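Local coordinates for protein membrane-bound lytic murein transglycosylase (Agrobacterium tumefaciens, PDB 2PNW) that probably cleaves the glycan strands of peptidoglycan as a lytic transglycosylase of the MltA family, leaving 1,6-anhydromuramic acid ends, at residues R285-D290 and G335-G340; L298-H303 and M320-T325; V98-E103 and G350-E355. All coordinates share one frame; numbering follows the deposited sequence.

Interaction 1: residues R285-D290 and G335-G340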
# COMPACT_ATOMS: atom_id res chain seq x y z
N ARG A 285 10.99 -0.11 -5.32
CA ARG A 285 11.66 0.76 -4.35
C ARG A 285 10.73 1.40 -3.33
O ARG A 285 11.19 2.10 -2.44
CB ARG A 285 12.46 1.86 -5.07
CG ARG A 285 13.65 1.35 -5.90
CD ARG A 285 14.82 1.04 -4.98
NE ARG A 285 15.83 0.26 -5.70
CZ ARG A 285 17.04 -0.02 -5.22
NH1 ARG A 285 17.41 0.43 -4.02
NH2 ARG A 285 17.88 -0.76 -5.95
N ALA A 286 9.42 1.21 -3.48
CA ALA A 286 8.44 1.71 -2.53
C ALA A 286 7.93 0.59 -1.62
O ALA A 286 7.53 -0.49 -2.10
CB ALA A 286 7.27 2.36 -3.25
N LEU A 287 7.89 0.87 -0.32
CA LEU A 287 7.46 -0.11 0.66
C LEU A 287 6.25 0.44 1.38
O LEU A 287 6.23 1.62 1.73
CB LEU A 287 8.57 -0.31 1.68
CG LEU A 287 8.42 -1.38 2.77
CD1 LEU A 287 8.52 -2.80 2.19
CD2 LEU A 287 9.49 -1.16 3.83
N ALA A 288 5.25 -0.41 1.63
CA ALA A 288 4.11 -0.02 2.47
C ALA A 288 4.44 -0.51 3.86
O ALA A 288 5.04 -1.59 4.02
CB ALA A 288 2.81 -0.63 1.97
N VAL A 289 4.11 0.31 4.86
CA VAL A 289 4.51 0.05 6.25
C VAL A 289 3.31 0.28 7.15
O VAL A 289 2.27 0.77 6.70
CB VAL A 289 5.67 0.99 6.68
CG1 VAL A 289 6.90 0.76 5.79
CG2 VAL A 289 5.20 2.48 6.61
N ASP A 290 3.46 -0.07 8.43
CA ASP A 290 2.42 0.16 9.43
C ASP A 290 2.29 1.65 9.70
O ASP A 290 3.24 2.27 10.20
CB ASP A 290 2.79 -0.59 10.73
CG ASP A 290 1.69 -0.56 11.78
OD1 ASP A 290 1.00 0.46 11.90
OD2 ASP A 290 1.53 -1.58 12.50
N GLY A 335 6.19 -5.34 6.01
CA GLY A 335 6.17 -4.50 4.81
C GLY A 335 5.55 -5.13 3.59
O GLY A 335 5.46 -6.36 3.47
N ASP A 336 5.09 -4.28 2.68
CA ASP A 336 4.54 -4.75 1.42
C ASP A 336 5.37 -4.07 0.34
O ASP A 336 5.35 -2.83 0.22
CB ASP A 336 3.10 -4.29 1.31
CG ASP A 336 2.16 -5.36 0.77
OD1 ASP A 336 2.59 -6.48 0.47
OD2 ASP A 336 0.96 -5.07 0.65
N ILE A 337 6.07 -4.87 -0.45
CA ILE A 337 6.96 -4.38 -1.52
C ILE A 337 6.16 -4.10 -2.78
O ILE A 337 5.44 -4.98 -3.28
CB ILE A 337 8.05 -5.44 -1.87
CG1 ILE A 337 8.98 -5.70 -0.67
CG2 ILE A 337 8.83 -5.05 -3.13
CD1 ILE A 337 9.69 -7.05 -0.75
N PHE A 338 6.25 -2.87 -3.28
CA PHE A 338 5.60 -2.50 -4.53
C PHE A 338 6.38 -3.02 -5.73
O PHE A 338 7.51 -2.59 -5.96
CB PHE A 338 5.43 -0.97 -4.66
CG PHE A 338 4.72 -0.55 -5.93
CD1 PHE A 338 3.38 -0.90 -6.13
CD2 PHE A 338 5.37 0.22 -6.91
CE1 PHE A 338 2.69 -0.51 -7.31
CE2 PHE A 338 4.71 0.62 -8.10
CZ PHE A 338 3.36 0.24 -8.30
N THR A 339 5.80 -3.93 -6.51
CA THR A 339 6.55 -4.53 -7.63
C THR A 339 6.37 -3.82 -8.95
O THR A 339 7.13 -4.08 -9.90
CB THR A 339 6.21 -6.03 -7.84
OG1 THR A 339 4.84 -6.15 -8.15
CG2 THR A 339 6.54 -6.87 -6.62
N GLY A 340 5.39 -2.93 -9.05
CA GLY A 340 5.16 -2.22 -10.31
C GLY A 340 3.72 -2.34 -10.78
O GLY A 340 2.82 -2.64 -9.98
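The carbonyl oxygen of D336 takes two groups from the facing strand: A288 N donates to D336 O at 2.8 Å, almost straight at hydrogen (169°), with the donor somewhat tilted from the carbonyl plane. The CA-H of L287 adds a weaker contact to the same oxygen. The bond is returned, since D336 N donates to A288 O at 3.0 Å, and that second carbonyl is also met by G335 CA, 3.2 Å from A288 O. Two residues along, F338 N donates to A286 O at 2.9 Å, nearly in line with the C=O bond (173°).

Two sorts of side-chain contact flank this antiparallel backbone. On one face the small methyl of A288 sits against the first carbon of D336, CB to CB 3.7 Å, while the carboxylate leads away and D336 OD1 bonds to T99 OG1. On the other face L287 holds CG anti to its backbone N (chi1 -175°), which brings CD1 back toward the partner strand, 3.9 Å from G335 CA and 4.1 Å from I337 CG1. G335 has no side chain, and that methyl lies directly against its backbone. The F338 ring swings clear, with the backbone N of G340, two residues on, over the centre of one face, and meets the F101 ring at an angle.

Around this buried pair inside the 3D domain, consistent with the double-psi beta barrel of its relatives, strand 316-324 runs parallel to 286-288 on its other edge, strand 96-109 lies alongside 334-341, and F300 and I302 of strand 299-304 pack on L287.

Interaction 2: residues L298-H303 and M320-T325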
# COMPACT_ATOMS: atom_id res chain seq x y z
N LEU A 298 10.55 7.77 5.12
CA LEU A 298 11.83 7.34 5.68
C LEU A 298 12.40 6.16 4.88
O LEU A 298 11.63 5.34 4.38
CB LEU A 298 11.65 6.92 7.13
CG LEU A 298 11.54 8.14 8.04
CD1 LEU A 298 10.99 7.69 9.37
CD2 LEU A 298 12.94 8.76 8.20
N PRO A 299 13.74 6.10 4.73
CA PRO A 299 14.35 4.96 4.04
C PRO A 299 14.41 3.72 4.93
O PRO A 299 14.69 3.82 6.14
CB PRO A 299 15.79 5.45 3.72
CG PRO A 299 15.81 6.93 4.09
CD PRO A 299 14.76 7.08 5.16
N PHE A 300 14.15 2.57 4.32
CA PHE A 300 14.27 1.28 4.98
C PHE A 300 15.13 0.40 4.10
O PHE A 300 14.83 0.26 2.91
CB PHE A 300 12.89 0.58 5.12
CG PHE A 300 12.00 1.16 6.20
CD1 PHE A 300 11.79 0.46 7.39
CD2 PHE A 300 11.35 2.38 6.01
CE1 PHE A 300 10.94 0.99 8.39
CE2 PHE A 300 10.53 2.93 7.01
CZ PHE A 300 10.31 2.23 8.19
N PHE A 301 16.17 -0.21 4.68
CA PHE A 301 16.92 -1.25 3.97
C PHE A 301 16.33 -2.61 4.32
O PHE A 301 16.24 -2.96 5.51
CB PHE A 301 18.42 -1.19 4.30
CG PHE A 301 19.27 -2.10 3.41
CD1 PHE A 301 19.70 -1.67 2.17
CD2 PHE A 301 19.62 -3.38 3.85
CE1 PHE A 301 20.45 -2.52 1.34
CE2 PHE A 301 20.36 -4.21 3.04
CZ PHE A 301 20.79 -3.79 1.79
N ILE A 302 15.91 -3.36 3.30
CA ILE A 302 15.20 -4.61 3.52
C ILE A 302 16.06 -5.74 3.00
O ILE A 302 16.50 -5.71 1.85
CB ILE A 302 13.81 -4.61 2.81
CG1 ILE A 302 12.95 -3.41 3.27
CG2 ILE A 302 13.09 -5.96 2.99
CD1 ILE A 302 12.70 -3.38 4.75
N HIS A 303 16.34 -6.71 3.87
CA HIS A 303 17.15 -7.87 3.51
C HIS A 303 16.31 -9.14 3.65
O HIS A 303 15.95 -9.52 4.77
CB HIS A 303 18.41 -7.95 4.40
CG HIS A 303 19.28 -9.13 4.09
ND1 HIS A 303 19.80 -9.95 5.07
CD2 HIS A 303 19.72 -9.64 2.91
CE1 HIS A 303 20.52 -10.90 4.51
NE2 HIS A 303 20.49 -10.74 3.20
N MET A 320 14.78 1.18 0.34
CA MET A 320 13.45 1.51 -0.17
C MET A 320 12.94 2.72 0.60
O MET A 320 13.54 3.13 1.59
CB MET A 320 12.51 0.30 0.04
CG MET A 320 12.99 -1.06 -0.59
SD MET A 320 11.80 -2.40 -0.30
CE MET A 320 10.70 -1.99 -1.66
N LEU A 321 11.85 3.33 0.13
CA LEU A 321 11.21 4.38 0.91
C LEU A 321 9.83 3.93 1.32
O LEU A 321 9.13 3.26 0.56
CB LEU A 321 11.13 5.69 0.14
CG LEU A 321 12.48 6.34 -0.22
CD1 LEU A 321 12.23 7.40 -1.28
CD2 LEU A 321 13.12 6.95 1.01
N ALA A 322 9.43 4.32 2.54
CA ALA A 322 8.08 4.02 3.04
C ALA A 322 7.09 4.98 2.40
O ALA A 322 7.01 6.14 2.81
CB ALA A 322 8.04 4.16 4.56
N LEU A 323 6.35 4.52 1.39
CA LEU A 323 5.52 5.44 0.61
C LEU A 323 4.04 5.03 0.60
O LEU A 323 3.23 5.64 -0.10
CB LEU A 323 6.06 5.54 -0.83
CG LEU A 323 7.42 6.26 -0.94
CD1 LEU A 323 7.88 6.14 -2.38
CD2 LEU A 323 7.31 7.71 -0.51
N ASP A 324 3.68 4.01 1.38
CA ASP A 324 2.28 3.58 1.40
C ASP A 324 1.96 2.84 2.69
O ASP A 324 2.84 2.62 3.50
CB ASP A 324 1.98 2.67 0.18
CG ASP A 324 0.48 2.58 -0.16
OD1 ASP A 324 -0.37 3.36 0.40
OD2 ASP A 324 0.14 1.73 -1.01
N THR A 325 0.70 2.50 2.89
CA THR A 325 0.31 1.68 4.03
C THR A 325 -0.82 0.77 3.55
O THR A 325 -1.28 0.89 2.41
CB THR A 325 -0.10 2.55 5.27
OG1 THR A 325 -0.30 1.71 6.43
CG2 THR A 325 -1.38 3.38 4.99
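A322 and F300 meet where the smallest bump of one strand touches the broad ring of the other: the methyl A322 CB is 3.7 Å from F300 CE2, approaching obliquely. The ring is placed by a chi1 of -75°, which sets CG anti to the carbonyl carbon and carries the CD2/CE2 side over to the alanine.

On the opposite face of the pair the roles are shared by P299 and L321. Here the leucine is the part that protrudes. Its CD2 drops onto the start of the proline, 3.8 Å from P299 CA, and the two side chains slant across each other, with CD2 touching the ring carbons CB and CG as well. Back on the F300 face, M320 crosses the I302 side chain at about a right angle; its sulfur rests 3.9 Å from I302 CG1, and a bend at the last torsion then turns the terminal methyl away.

The backbones beneath are stitched by three bonds: M320 N to F300 O at 2.7 Å, F300 N to M320 O at 2.9 Å, and A322 N to L298 O at 3.0 Å. L321 continues onto helix 28-39, and I360 of strand 353-363 packs on F300. The whole is a beta hairpin, 299-304 with 316-324, within the 3D domain, whose relatives have double-psi beta barrels.

Interaction 3: residues V98-E103 and G350-E355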
# COMPACT_ATOMS: atom_id res chain seq x y z
N VAL A 98 7.91 -9.77 4.72
CA VAL A 98 7.44 -9.02 3.56
C VAL A 98 6.48 -9.80 2.67
O VAL A 98 6.62 -11.02 2.47
CB VAL A 98 8.58 -8.44 2.70
CG1 VAL A 98 9.32 -7.34 3.46
CG2 VAL A 98 9.56 -9.56 2.22
N THR A 99 5.47 -9.07 2.20
CA THR A 99 4.63 -9.52 1.12
C THR A 99 4.82 -8.50 -0.01
O THR A 99 5.74 -7.65 0.06
CB THR A 99 3.17 -9.69 1.57
OG1 THR A 99 2.71 -8.49 2.21
CG2 THR A 99 3.05 -10.85 2.59
N ALA A 100 4.00 -8.58 -1.05
CA ALA A 100 4.14 -7.62 -2.16
C ALA A 100 2.79 -7.19 -2.69
O ALA A 100 1.79 -7.89 -2.51
CB ALA A 100 5.02 -8.18 -3.27
N PHE A 101 2.77 -6.04 -3.36
CA PHE A 101 1.56 -5.53 -4.00
C PHE A 101 1.93 -4.86 -5.32
O PHE A 101 3.12 -4.68 -5.61
CB PHE A 101 0.77 -4.60 -3.04
CG PHE A 101 1.36 -3.21 -2.87
CD1 PHE A 101 0.66 -2.09 -3.33
CD2 PHE A 101 2.54 -3.01 -2.17
CE1 PHE A 101 1.18 -0.77 -3.12
CE2 PHE A 101 3.05 -1.71 -1.95
CZ PHE A 101 2.38 -0.61 -2.45
N TYR A 102 0.93 -4.52 -6.12
CA TYR A 102 1.21 -4.01 -7.47
C TYR A 102 0.02 -3.19 -7.90
O TYR A 102 -0.97 -3.15 -7.16
CB TYR A 102 1.50 -5.16 -8.46
CG TYR A 102 0.30 -5.98 -8.87
CD1 TYR A 102 -0.17 -5.96 -10.19
CD2 TYR A 102 -0.38 -6.78 -7.94
CE1 TYR A 102 -1.29 -6.74 -10.57
CE2 TYR A 102 -1.49 -7.53 -8.31
CZ TYR A 102 -1.93 -7.52 -9.61
OH TYR A 102 -3.03 -8.28 -9.96
N GLU A 103 0.14 -2.49 -9.02
CA GLU A 103 -0.98 -1.74 -9.60
C GLU A 103 -1.51 -2.59 -10.76
O GLU A 103 -0.83 -2.68 -11.80
CB GLU A 103 -0.47 -0.42 -10.20
CG GLU A 103 -1.58 0.54 -10.66
CD GLU A 103 -1.04 1.81 -11.36
OE1 GLU A 103 0.09 1.80 -11.92
OE2 GLU A 103 -1.80 2.81 -11.42
N GLY A 350 2.59 -11.85 -6.44
CA GLY A 350 1.61 -12.83 -5.93
C GLY A 350 2.17 -13.90 -5.01
O GLY A 350 1.42 -14.47 -4.19
N THR A 351 3.47 -14.18 -5.14
CA THR A 351 4.12 -15.23 -4.36
C THR A 351 5.07 -14.70 -3.25
O THR A 351 5.68 -15.50 -2.53
CB THR A 351 4.88 -16.21 -5.27
OG1 THR A 351 5.87 -15.50 -6.03
CG2 THR A 351 3.91 -16.92 -6.24
N VAL A 352 5.19 -13.38 -3.11
CA VAL A 352 6.09 -12.83 -2.09
C VAL A 352 5.46 -13.05 -0.73
O VAL A 352 4.34 -12.62 -0.47
CB VAL A 352 6.41 -11.30 -2.30
CG1 VAL A 352 7.31 -10.77 -1.16
CG2 VAL A 352 7.04 -11.08 -3.65
N ARG A 353 6.21 -13.72 0.14
CA ARG A 353 5.74 -14.09 1.46
C ARG A 353 6.98 -14.60 2.17
O ARG A 353 7.22 -15.82 2.25
CB ARG A 353 4.62 -15.16 1.32
CG ARG A 353 4.00 -15.64 2.62
CD ARG A 353 2.69 -16.46 2.41
NE ARG A 353 2.79 -17.57 1.46
CZ ARG A 353 3.29 -18.79 1.72
NH1 ARG A 353 3.78 -19.10 2.92
NH2 ARG A 353 3.31 -19.72 0.76
N ASN A 354 7.82 -13.68 2.65
CA ASN A 354 9.20 -14.03 3.02
C ASN A 354 9.66 -13.35 4.29
O ASN A 354 9.29 -12.19 4.56
CB ASN A 354 10.20 -13.67 1.91
CG ASN A 354 10.03 -14.50 0.64
OD1 ASN A 354 9.18 -14.22 -0.20
ND2 ASN A 354 10.88 -15.51 0.47
N GLU A 355 10.47 -14.06 5.07
CA GLU A 355 11.14 -13.47 6.22
C GLU A 355 12.09 -12.39 5.75
O GLU A 355 12.68 -12.50 4.67
CB GLU A 355 11.94 -14.53 6.98
CG GLU A 355 11.12 -15.36 7.91
CD GLU A 355 11.99 -16.37 8.66
OE1 GLU A 355 12.83 -15.95 9.49
OE2 GLU A 355 11.83 -17.58 8.39
O HOH W 1 2.49 -11.07 -1.74
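V98 and V352 give up the most surface here, with N354 completing the set. V98 is held to N354 through both backbone polar atoms: V98 N donates to N354 O at 2.8 Å, nearly straight at hydrogen (173°), and N354 N answers to V98 O at 2.9 Å, within the carbonyl plane. One valine methyl, CG2, lies over this closure, 3.5 Å from N354 O, and also touches N354 CB.

V352 does its work with hydrocarbon. With CG1 anti to its backbone N (chi1 178°), that methyl lies against the T99 carbonyl group, 3.6 Å from T99 C, and also reaches V98 CG2. The other branch, CG2, and the branching carbon press on the methyl of A100; A100 CB is 3.6 Å from V352 CB. Past this point the backbones no longer bond directly, and a water links them, accepting from A100 N at 3.0 Å and donating to V352 O at 2.7 Å.

The N354 side chain folds back on the backbone before it: its OD1 takes the N-H of R353 from well above the amide carbonyl plane, R353 N to N354 OD1 3.0 Å, while ND2 bonds to T306 OG1. T99, on the other face from V98, sends its hydroxyl toward D336 and R334.

V98 also rests on I337 of strand 334-341 and on F358. This antiparallel contact ties strand 96-109, largely in the MltA-specific insert range, to the start of strand 353-363 in the 3D domain, whose clan is that of the double-psi beta barrels.

How the interactions relate
The three contacts follow one another through shared strands. Interactions 1 and 2, centres about 7 Å apart, are joined where 286-288 runs beside 316-324: L287 N lies 2.8 Å from L321 O, and V289 O lies 2.7 Å from T325 OG1. Interactions 1 and 3, centres about 9 Å apart, join where 334-341 borders 96-109, with I337 N 2.8 Å from T99 O. Interactions 2 and 3 stand about 14 Å apart but still touch, D324 OD2 being 3.4 Å from F101 CE1. D290, D324 and D336 are probably the three aspartates for which the 3D domain is named; D290 and D336 belong to interaction 1, D324 to interaction 2.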